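Local coordinates for protein Exo beta-1,2-glucooligosaccharide sophorohydrolase (non-reducing end) (Parabacteroides distasonis ATCC 8503, PDB 5Z06) that hydrolyses linear beta-1,2-glucan and beta-1,2-glucooligosaccharides of four or more units as an exo-acting enzyme, releasing sophorose from the non-reducing end, at residues 224-229 and 246-251; 361-366 and 424-429; 430-435 and 467-472. All coordinates share one frame; numbering follows the deposited sequence.

Contact 1. Residues 224-229 and 246-251; sequences RSFDGI and DFLGEV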
loop_
_atom_site.group_PDB
_atom_site.type_symbol
_atom_site.label_atom_id
_atom_site.label_comp_id
_atom_site.label_asym_id
_atom_site.label_seq_id
_atom_site.Cartn_x
_atom_site.Cartn_y
_atom_site.Cartn_z
ATOM N N ARG A 224 -20.765 0.156 -16.977
ATOM C CA ARG A 224 -20.152 -0.598 -18.041
ATOM C C ARG A 224 -21.202 -1.169 -18.983
ATOM O O ARG A 224 -22.270 -1.589 -18.560
ATOM C CB ARG A 224 -19.329 -1.736 -17.469
ATOM C CG ARG A 224 -18.525 -2.469 -18.533
ATOM C CD ARG A 224 -17.737 -3.575 -17.894
ATOM N NE ARG A 224 -18.592 -4.584 -17.291
ATOM C CZ ARG A 224 -18.183 -5.514 -16.424
ATOM N NH1 ARG A 224 -16.921 -5.579 -16.015
ATOM N NH2 ARG A 224 -19.044 -6.397 -15.955
ATOM N N SER A 225 -20.869 -1.186 -20.260
ATOM C CA SER A 225 -21.679 -1.861 -21.252
ATOM C C SER A 225 -20.775 -2.753 -22.077
ATOM O O SER A 225 -19.650 -2.375 -22.404
ATOM C CB SER A 225 -22.381 -0.847 -22.135
ATOM O OG SER A 225 -23.225 -1.519 -23.041
ATOM N N PHE A 226 -21.257 -3.949 -22.381
ATOM C CA PHE A 226 -20.611 -4.816 -23.361
ATOM C C PHE A 226 -21.155 -4.649 -24.773
ATOM O O PHE A 226 -20.547 -5.152 -25.710
ATOM C CB PHE A 226 -20.699 -6.268 -22.931
ATOM C CG PHE A 226 -19.936 -6.565 -21.684
ATOM C CD1 PHE A 226 -18.592 -6.202 -21.565
ATOM C CD2 PHE A 226 -20.542 -7.232 -20.627
ATOM C CE1 PHE A 226 -17.875 -6.485 -20.413
ATOM C CE2 PHE A 226 -19.826 -7.526 -19.475
ATOM C CZ PHE A 226 -18.488 -7.151 -19.369
ATOM N N ASP A 227 -22.273 -3.934 -24.926
ATOM C CA ASP A 227 -22.850 -3.670 -26.253
ATOM C C ASP A 227 -22.984 -2.184 -26.617
ATOM O O ASP A 227 -23.331 -1.865 -27.747
ATOM C CB ASP A 227 -24.190 -4.411 -26.417
ATOM C CG ASP A 227 -25.241 -4.004 -25.397
ATOM O OD1 ASP A 227 -25.218 -2.865 -24.877
ATOM O OD2 ASP A 227 -26.120 -4.848 -25.120
ATOM N N GLY A 228 -22.698 -1.286 -25.675
ATOM C CA GLY A 228 -22.858 0.146 -25.896
ATOM C C GLY A 228 -24.269 0.681 -25.720
ATOM O O GLY A 228 -24.488 1.880 -25.850
ATOM N N ILE A 229 -25.214 -0.197 -25.394
ATOM C CA ILE A 229 -26.624 0.146 -25.311
ATOM C C ILE A 229 -27.010 0.137 -23.843
ATOM O O ILE A 229 -27.284 1.185 -23.277
ATOM C CB ILE A 229 -27.495 -0.860 -26.124
ATOM C CG1 ILE A 229 -27.222 -0.697 -27.630
ATOM C CG2 ILE A 229 -28.988 -0.705 -25.799
ATOM C CD1 ILE A 229 -27.584 -1.917 -28.456
ATOM N N ASP A 246 -11.045 -2.000 -14.376
ATOM C CA ASP A 246 -12.060 -2.979 -14.585
ATOM C C ASP A 246 -11.393 -4.241 -15.030
ATOM O O ASP A 246 -10.989 -4.362 -16.190
ATOM C CB ASP A 246 -13.058 -2.548 -15.644
ATOM C CG ASP A 246 -14.312 -3.394 -15.616
ATOM O OD1 ASP A 246 -14.779 -3.742 -14.506
ATOM O OD2 ASP A 246 -14.826 -3.721 -16.705
ATOM N N PHE A 247 -11.296 -5.190 -14.114
ATOM C CA PHE A 247 -10.699 -6.448 -14.437
ATOM C C PHE A 247 -11.746 -7.352 -15.080
ATOM O O PHE A 247 -12.551 -7.939 -14.391
ATOM C CB PHE A 247 -10.091 -7.111 -13.205
ATOM C CG PHE A 247 -9.172 -8.225 -13.562
ATOM C CD1 PHE A 247 -9.658 -9.513 -13.733
ATOM C CD2 PHE A 247 -7.842 -7.972 -13.803
ATOM C CE1 PHE A 247 -8.804 -10.544 -14.077
ATOM C CE2 PHE A 247 -6.992 -8.985 -14.177
ATOM C CZ PHE A 247 -7.466 -10.281 -14.305
ATOM N N LEU A 248 -11.710 -7.461 -16.398
ATOM C CA LEU A 248 -12.628 -8.330 -17.145
ATOM C C LEU A 248 -12.219 -9.780 -17.073
ATOM O O LEU A 248 -13.060 -10.655 -17.148
ATOM C CB LEU A 248 -12.698 -7.919 -18.624
ATOM C CG LEU A 248 -13.204 -6.491 -18.804
ATOM C CD1 LEU A 248 -12.877 -5.978 -20.195
ATOM C CD2 LEU A 248 -14.695 -6.429 -18.527
ATOM N N GLY A 249 -10.926 -10.034 -16.949
ATOM C CA GLY A 249 -10.401 -11.398 -16.920
ATOM C C GLY A 249 -10.513 -12.143 -18.231
ATOM O O GLY A 249 -10.355 -13.331 -18.242
ATOM N N GLU A 250 -10.724 -11.425 -19.334
ATOM C CA GLU A 250 -11.045 -12.006 -20.615
ATOM C C GLU A 250 -10.378 -11.188 -21.711
ATOM O O GLU A 250 -10.413 -9.949 -21.692
ATOM C CB GLU A 250 -12.546 -11.977 -20.792
ATOM C CG GLU A 250 -13.017 -12.465 -22.148
ATOM C CD GLU A 250 -14.511 -12.740 -22.194
ATOM O OE1 GLU A 250 -15.188 -12.591 -21.152
ATOM O OE2 GLU A 250 -14.995 -13.104 -23.293
ATOM N N VAL A 251 -9.775 -11.889 -22.658
ATOM C CA VAL A 251 -9.048 -11.274 -23.744
ATOM C C VAL A 251 -9.968 -11.094 -24.947
ATOM O O VAL A 251 -10.823 -11.922 -25.216
ATOM C CB VAL A 251 -7.837 -12.120 -24.147
ATOM C CG1 VAL A 251 -6.955 -11.351 -25.128
ATOM C CG2 VAL A 251 -7.026 -12.487 -22.909
#
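Arg224 and Asp246 supply the polar half of this contact through a salt bridge. With CG anti to the backbone N (chi1 -173°) and a bend at chi3, the arginine reaches across, and NH1 gives an almost straight hydrogen bond to OD2 of Asp246, 2.9 Å away. OD2 is met on its syn lone pair, in the plane of the guanidinium, although the carboxylate plane is turned 50° from it. The same OD2 also pairs with Tyr257 OH, while OD1 bonds Tyr244 OH, so the acid is held at both oxygens.

The apolar half gathers on one methyl. Leu248 CD2 lies 3.7 Å from CE1 at the edge of the Phe226 ring and 3.5 Å from NH1 of Arg224. CZ of Phe226 lies over one face of the Arg224 guanidinium, toward its rim, 3.2 Å from the plane.

Strand order points to a fibronectin type III-like sandwich. Strand 219-225 and strand 243-247 belong to its two different sheets, and the contact links them at one end; strand 254-262 lies beside strand 219-225, with Ala255 and Tyr257 against Arg224, and strand 204-210 backs Leu248 through Ile205.

Contact 2. Residues 361-366 and 424-429; sequences ADKFHG and DNLWKN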
loop_
_atom_site.group_PDB
_atom_site.type_symbol
_atom_site.label_atom_id
_atom_site.label_comp_id
_atom_site.label_asym_id
_atom_site.label_seq_id
_atom_site.Cartn_x
_atom_site.Cartn_y
_atom_site.Cartn_z
ATOM N N ALA A 361 11.627 21.992 2.672
ATOM C CA ALA A 361 11.256 21.082 3.731
ATOM C C ALA A 361 12.192 21.209 4.942
ATOM O O ALA A 361 13.370 21.546 4.783
ATOM C CB ALA A 361 11.263 19.658 3.215
ATOM N N ASP A 362 11.663 20.950 6.140
ATOM C CA ASP A 362 12.508 20.858 7.353
ATOM C C ASP A 362 13.703 19.945 7.107
ATOM O O ASP A 362 13.564 18.850 6.523
ATOM C CB ASP A 362 11.752 20.259 8.554
ATOM C CG ASP A 362 10.612 21.121 9.044
ATOM O OD1 ASP A 362 10.632 22.354 8.778
ATOM O OD2 ASP A 362 9.710 20.540 9.705
ATOM N N LYS A 363 14.867 20.411 7.543
ATOM C CA LYS A 363 16.070 19.609 7.558
ATOM C C LYS A 363 16.466 19.373 8.997
ATOM O O LYS A 363 16.123 20.148 9.892
ATOM C CB LYS A 363 17.232 20.305 6.849
ATOM C CG LYS A 363 16.939 20.749 5.436
ATOM C CD LYS A 363 16.315 19.639 4.613
ATOM C CE LYS A 363 16.257 20.040 3.163
ATOM N NZ LYS A 363 15.499 21.310 3.014
ATOM N N PHE A 364 17.191 18.282 9.191
ATOM C CA PHE A 364 17.654 17.847 10.503
ATOM C C PHE A 364 19.084 17.439 10.284
ATOM O O PHE A 364 19.372 16.312 9.869
ATOM C CB PHE A 364 16.757 16.720 10.999
ATOM C CG PHE A 364 15.317 17.119 11.058
ATOM C CD1 PHE A 364 14.839 17.908 12.120
ATOM C CD2 PHE A 364 14.445 16.783 10.006
ATOM C CE1 PHE A 364 13.513 18.301 12.154
ATOM C CE2 PHE A 364 13.120 17.184 10.035
ATOM C CZ PHE A 364 12.648 17.941 11.104
ATOM N N HIS A 365 19.966 18.420 10.476
ATOM C CA HIS A 365 21.338 18.356 9.996
ATOM C C HIS A 365 21.387 17.934 8.505
ATOM O O HIS A 365 22.095 17.001 8.075
ATOM C CB HIS A 365 22.177 17.503 10.958
ATOM C CG HIS A 365 22.426 18.204 12.254
ATOM N ND1 HIS A 365 23.437 19.125 12.411
ATOM C CD2 HIS A 365 21.719 18.223 13.404
ATOM C CE1 HIS A 365 23.390 19.621 13.632
ATOM N NE2 HIS A 365 22.351 19.097 14.253
ATOM N N GLY A 366 20.565 18.627 7.729
ATOM C CA GLY A 366 20.495 18.401 6.288
ATOM C C GLY A 366 19.721 17.177 5.839
ATOM O O GLY A 366 19.342 17.086 4.654
ATOM N N ASP A 424 22.343 19.102 -6.012
ATOM C CA ASP A 424 23.733 19.083 -5.548
ATOM C C ASP A 424 23.816 19.713 -4.176
ATOM O O ASP A 424 24.498 19.179 -3.307
ATOM C CB ASP A 424 24.688 19.820 -6.495
ATOM C CG ASP A 424 24.795 19.160 -7.844
ATOM O OD1 ASP A 424 24.417 17.978 -7.998
ATOM O OD2 ASP A 424 25.242 19.850 -8.770
ATOM N N ASN A 425 23.099 20.819 -3.979
ATOM C CA ASN A 425 23.122 21.541 -2.709
ATOM C C ASN A 425 22.405 20.793 -1.578
ATOM O O ASN A 425 22.941 20.673 -0.464
ATOM C CB ASN A 425 22.601 22.983 -2.895
ATOM C CG ASN A 425 23.670 23.895 -3.460
ATOM O OD1 ASN A 425 24.783 23.944 -2.937
ATOM N ND2 ASN A 425 23.367 24.590 -4.545
ATOM N N LEU A 426 21.214 20.270 -1.871
ATOM C CA LEU A 426 20.520 19.388 -0.936
ATOM C C LEU A 426 21.409 18.213 -0.525
ATOM O O LEU A 426 21.585 17.935 0.670
ATOM C CB LEU A 426 19.220 18.880 -1.556
ATOM C CG LEU A 426 18.054 19.864 -1.528
ATOM C CD1 LEU A 426 16.986 19.427 -2.516
ATOM C CD2 LEU A 426 17.452 19.962 -0.138
ATOM N N TRP A 427 21.981 17.555 -1.530
ATOM C CA TRP A 427 22.885 16.425 -1.328
ATOM C C TRP A 427 24.137 16.769 -0.491
ATOM O O TRP A 427 24.438 16.081 0.480
ATOM C CB TRP A 427 23.292 15.867 -2.679
ATOM C CG TRP A 427 24.496 15.003 -2.727
ATOM C CD1 TRP A 427 25.611 15.233 -3.465
ATOM C CD2 TRP A 427 24.703 13.752 -2.060
ATOM N NE1 TRP A 427 26.490 14.200 -3.322
ATOM C CE2 TRP A 427 25.969 13.280 -2.454
ATOM C CE3 TRP A 427 23.947 12.989 -1.183
ATOM C CZ2 TRP A 427 26.503 12.080 -1.985
ATOM C CZ3 TRP A 427 24.473 11.792 -0.719
ATOM C CH2 TRP A 427 25.740 11.355 -1.112
ATOM N N LYS A 428 24.846 17.820 -0.878
ATOM C CA LYS A 428 26.049 18.235 -0.149
ATOM C C LYS A 428 25.759 18.546 1.297
ATOM O O LYS A 428 26.613 18.327 2.158
ATOM C CB LYS A 428 26.694 19.470 -0.780
ATOM C CG LYS A 428 27.535 19.161 -2.005
ATOM C CD LYS A 428 27.667 20.367 -2.931
ATOM C CE LYS A 428 28.676 20.105 -4.044
ATOM N NZ LYS A 428 28.443 21.069 -5.154
ATOM N N ASN A 429 24.565 19.072 1.556
ATOM C CA ASN A 429 24.220 19.508 2.902
ATOM C C ASN A 429 23.617 18.463 3.802
ATOM O O ASN A 429 23.341 18.778 4.950
ATOM C CB ASN A 429 23.365 20.784 2.850
ATOM C CG ASN A 429 24.160 21.956 2.339
ATOM O OD1 ASN A 429 25.325 22.110 2.693
ATOM N ND2 ASN A 429 23.565 22.753 1.484
HETATM O O HOH W 1 19.876 18.628 2.549
#
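Lys363 meets Leu426 with the last carbon of its chain. The lysine is curled: CG lies anti to its own carbonyl carbon (chi1 -54°), and further bends at chi2 and chi4 fold the chain back instead of letting it extend. This brings CE to 3.5 Å from CD2 of Leu426, the two side chains crossing at about a right angle, and it turns the ammonium end back on its own segment. There NZ bonds to the carbonyl O of Ala361, 2.8 Å away and tilted out of the carbonyl plane, and a second bond runs to the O of Leu358 in helix 344-360. Leu426 thus touches the aliphatic part of a residue whose polar tip is engaged with the backbone.

Further along, at Gly366, the backbones come together. The CA of Gly366 points its hydrogen at the O of Asn429, 3.2 Å off and close to straight on. A beta carbon would run into that same oxygen, and the positive phi of 78° also favours glycine, so the position is probably closed to other residues. Beside this pair a single water donates both its hydrogens, to Gly366 O at 2.7 Å and to Leu426 O at 2.6 Å.

The contact ties the loop that follows helix 344-360 to the C-terminal end of helix 414-428, with Phe399 of helix 392-408 behind Leu426, in a mainly helical domain, probably of the (alpha/alpha)6 kind. No direct hydrogen bond crosses between the segments, so the polar link depends on the water and on the C-H of a glycine. The ammonium, held by carbonyls at the C-terminal end of helix 344-360, is likely to gain from the negative pole there.

Contact 3. Residues 430-435 and 467-472; sequences VEWSWY and MITYML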
loop_
_atom_site.group_PDB
_atom_site.type_symbol
_atom_site.label_atom_id
_atom_site.label_comp_id
_atom_site.label_asym_id
_atom_site.label_seq_id
_atom_site.Cartn_x
_atom_site.Cartn_y
_atom_site.Cartn_z
ATOM N N VAL A 430 23.453 17.230 3.336
ATOM C CA VAL A 430 23.042 16.163 4.247
ATOM C C VAL A 430 24.241 15.869 5.146
ATOM O O VAL A 430 25.258 15.311 4.700
ATOM C CB VAL A 430 22.617 14.857 3.549
ATOM C CG1 VAL A 430 22.204 13.833 4.598
ATOM C CG2 VAL A 430 21.478 15.091 2.586
ATOM N N GLU A 431 24.124 16.238 6.411
ATOM C CA GLU A 431 25.227 16.012 7.353
ATOM C C GLU A 431 25.224 14.568 7.857
ATOM O O GLU A 431 24.856 14.293 9.006
ATOM C CB GLU A 431 25.156 16.992 8.515
ATOM C CG GLU A 431 25.148 18.444 8.098
ATOM C CD GLU A 431 24.652 19.358 9.201
ATOM O OE1 GLU A 431 25.011 19.108 10.379
ATOM O OE2 GLU A 431 23.906 20.314 8.884
ATOM N N TRP A 432 25.651 13.651 6.993
ATOM C CA TRP A 432 25.709 12.221 7.335
ATOM C C TRP A 432 26.491 11.987 8.632
ATOM O O TRP A 432 26.060 11.228 9.494
ATOM C CB TRP A 432 26.331 11.388 6.201
ATOM C CG TRP A 432 25.633 11.550 4.884
ATOM C CD1 TRP A 432 26.029 12.325 3.856
ATOM C CD2 TRP A 432 24.418 10.923 4.470
ATOM N NE1 TRP A 432 25.152 12.222 2.813
ATOM C CE2 TRP A 432 24.142 11.374 3.171
ATOM C CE3 TRP A 432 23.534 10.033 5.072
ATOM C CZ2 TRP A 432 23.009 10.984 2.478
ATOM C CZ3 TRP A 432 22.426 9.634 4.370
ATOM C CH2 TRP A 432 22.170 10.123 3.088
ATOM N N SER A 433 27.630 12.664 8.760
ATOM C CA SER A 433 28.517 12.538 9.916
ATOM C C SER A 433 27.830 12.866 11.212
ATOM O O SER A 433 28.130 12.255 12.221
ATOM C CB SER A 433 29.756 13.421 9.752
ATOM O OG SER A 433 29.393 14.735 9.394
ATOM N N TRP A 434 26.913 13.830 11.185
ATOM C CA TRP A 434 26.108 14.161 12.328
ATOM C C TRP A 434 25.407 12.936 12.887
ATOM O O TRP A 434 25.334 12.765 14.094
ATOM C CB TRP A 434 25.038 15.195 11.986
ATOM C CG TRP A 434 24.159 15.457 13.144
ATOM C CD1 TRP A 434 22.928 14.913 13.371
ATOM C CD2 TRP A 434 24.469 16.252 14.296
ATOM N NE1 TRP A 434 22.438 15.341 14.574
ATOM C CE2 TRP A 434 23.354 16.175 15.163
ATOM C CE3 TRP A 434 25.562 17.046 14.666
ATOM C CZ2 TRP A 434 23.299 16.868 16.383
ATOM C CZ3 TRP A 434 25.505 17.738 15.869
ATOM C CH2 TRP A 434 24.387 17.632 16.721
ATOM N N TYR A 435 24.909 12.079 12.000
ATOM C CA TYR A 435 24.152 10.899 12.424
ATOM C C TYR A 435 24.997 9.759 13.016
ATOM O O TYR A 435 24.468 8.701 13.363
ATOM C CB TYR A 435 23.233 10.435 11.285
ATOM C CG TYR A 435 22.084 11.370 11.170
ATOM C CD1 TYR A 435 22.216 12.590 10.520
ATOM C CD2 TYR A 435 20.871 11.080 11.781
ATOM C CE1 TYR A 435 21.151 13.478 10.459
ATOM C CE2 TYR A 435 19.800 11.970 11.720
ATOM C CZ TYR A 435 19.954 13.162 11.065
ATOM O OH TYR A 435 18.900 14.023 11.011
ATOM N N MET A 467 21.928 -0.526 3.638
ATOM C CA MET A 467 23.281 -0.420 3.049
ATOM C C MET A 467 23.526 0.945 2.379
ATOM O O MET A 467 24.624 1.507 2.494
ATOM C CB MET A 467 23.560 -1.513 2.028
ATOM C CG MET A 467 24.912 -1.341 1.329
ATOM S SD MET A 467 25.354 -2.657 0.193
ATOM C CE MET A 467 25.577 -4.043 1.289
ATOM N N ILE A 468 22.510 1.448 1.686
ATOM C CA ILE A 468 22.637 2.674 0.908
ATOM C C ILE A 468 22.788 3.882 1.821
ATOM O O ILE A 468 23.325 4.897 1.409
ATOM C CB ILE A 468 21.425 2.889 -0.045
ATOM C CG1 ILE A 468 21.730 3.929 -1.119
ATOM C CG2 ILE A 468 20.153 3.298 0.707
ATOM C CD1 ILE A 468 22.610 3.420 -2.218
ATOM N N THR A 469 22.277 3.767 3.051
ATOM C CA THR A 469 22.485 4.779 4.087
ATOM C C THR A 469 23.978 4.938 4.401
ATOM O O THR A 469 24.506 6.063 4.492
ATOM C CB THR A 469 21.702 4.431 5.361
ATOM O OG1 THR A 469 20.390 3.951 5.014
ATOM C CG2 THR A 469 21.592 5.645 6.248
ATOM N N TYR A 470 24.665 3.819 4.531
ATOM C CA TYR A 470 26.118 3.857 4.701
ATOM C C TYR A 470 26.810 4.266 3.427
ATOM O O TYR A 470 27.738 5.045 3.454
ATOM C CB TYR A 470 26.664 2.528 5.197
ATOM C CG TYR A 470 26.478 2.363 6.669
ATOM C CD1 TYR A 470 25.319 1.800 7.183
ATOM C CD2 TYR A 470 27.461 2.799 7.559
ATOM C CE1 TYR A 470 25.164 1.638 8.535
ATOM C CE2 TYR A 470 27.301 2.656 8.918
ATOM C CZ TYR A 470 26.154 2.082 9.399
ATOM O OH TYR A 470 26.008 1.953 10.754
ATOM N N MET A 471 26.334 3.753 2.309
ATOM C CA MET A 471 26.928 4.094 1.035
ATOM C C MET A 471 26.894 5.594 0.868
ATOM O O MET A 471 27.934 6.205 0.651
ATOM C CB MET A 471 26.194 3.440 -0.115
ATOM C CG MET A 471 26.369 1.944 -0.159
ATOM S SD MET A 471 27.970 1.492 -0.832
ATOM C CE MET A 471 28.227 0.075 0.206
ATOM N N LEU A 472 25.711 6.179 1.006
ATOM C CA LEU A 472 25.559 7.599 0.739
ATOM C C LEU A 472 26.274 8.432 1.760
ATOM O O LEU A 472 26.875 9.443 1.401
ATOM C CB LEU A 472 24.102 8.008 0.596
ATOM C CG LEU A 472 23.495 7.488 -0.714
ATOM C CD1 LEU A 472 21.976 7.635 -0.703
ATOM C CD2 LEU A 472 24.042 8.232 -1.915
#
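Trp432 reaches Leu472 with CG anti to its own carbonyl carbon (chi1 -56°). The tryptophan's second torsion, 100°, stands the indole up so that it offers a face to helix 467-475. Over that face lies the backbone of Leu472, its carbonyl C 3.9 Å above the centre of the ring system. Its O is 3.6 Å from NE1, but above the ring, while the N-H points outward in the ring plane; no hydrogen bond forms. The side chains themselves cross obliquely and touch where CB of Leu472 comes to 3.7 Å from CZ2. One turn earlier the carbonyl O of Thr469 approaches CE3 obliquely at 4.1 Å, and the threonine hydroxyl turns elsewhere, to Ser396 OG.

Catalytic domains of this clan are built as (alpha/alpha)6 barrels, and the contact fits that plan: it packs the chain leaving helix 414-428 against helix 467-475, with Leu392 of helix 392-408 also on the indole. An inverse gamma turn centred on Glu431, with a weak bond from Trp432 N to Val430 O, leads into a short 3-10 segment in which Tyr435 N bonds Trp432 O at 2.9 Å. The tight turn also carries Val430 under the indole: its CG1 sits over the ring centre, 3.4 Å from the plane, on the face opposite Leu472. With no more than the methyl of an alanine here, the gap between Val430 and the Leu472 backbone would probably stand unfilled and Leu472 would lose the flat apolar surface over its backbone. Trp427 of helix 414-428 also meets the indole, the two ring planes about 65° apart.

Contacts 2 and 3 are neighbours, with centres 12 Å apart, and segment 424-429 runs directly into 430-435. They are joined by probable hydrogen bonds between His365 ND1 and Glu431 OE1 and from Tyr435 OH to Phe364 O, both 2.6 Å, while the His365 ring stacks on Trp434. Trp427 adds a packing contact, its CH2 3.4 Å from Leu472 O. Contact 1 stands apart in the beta sandwich, on the opposite side of the chain's centre, its nearest atoms about 36 Å from contact 2 and about 33 Å from contact 3. None of the three supplies a ligand to the calcium ion, which Glu12, Asn13, Thr49, Asn52 and Asp175 hold.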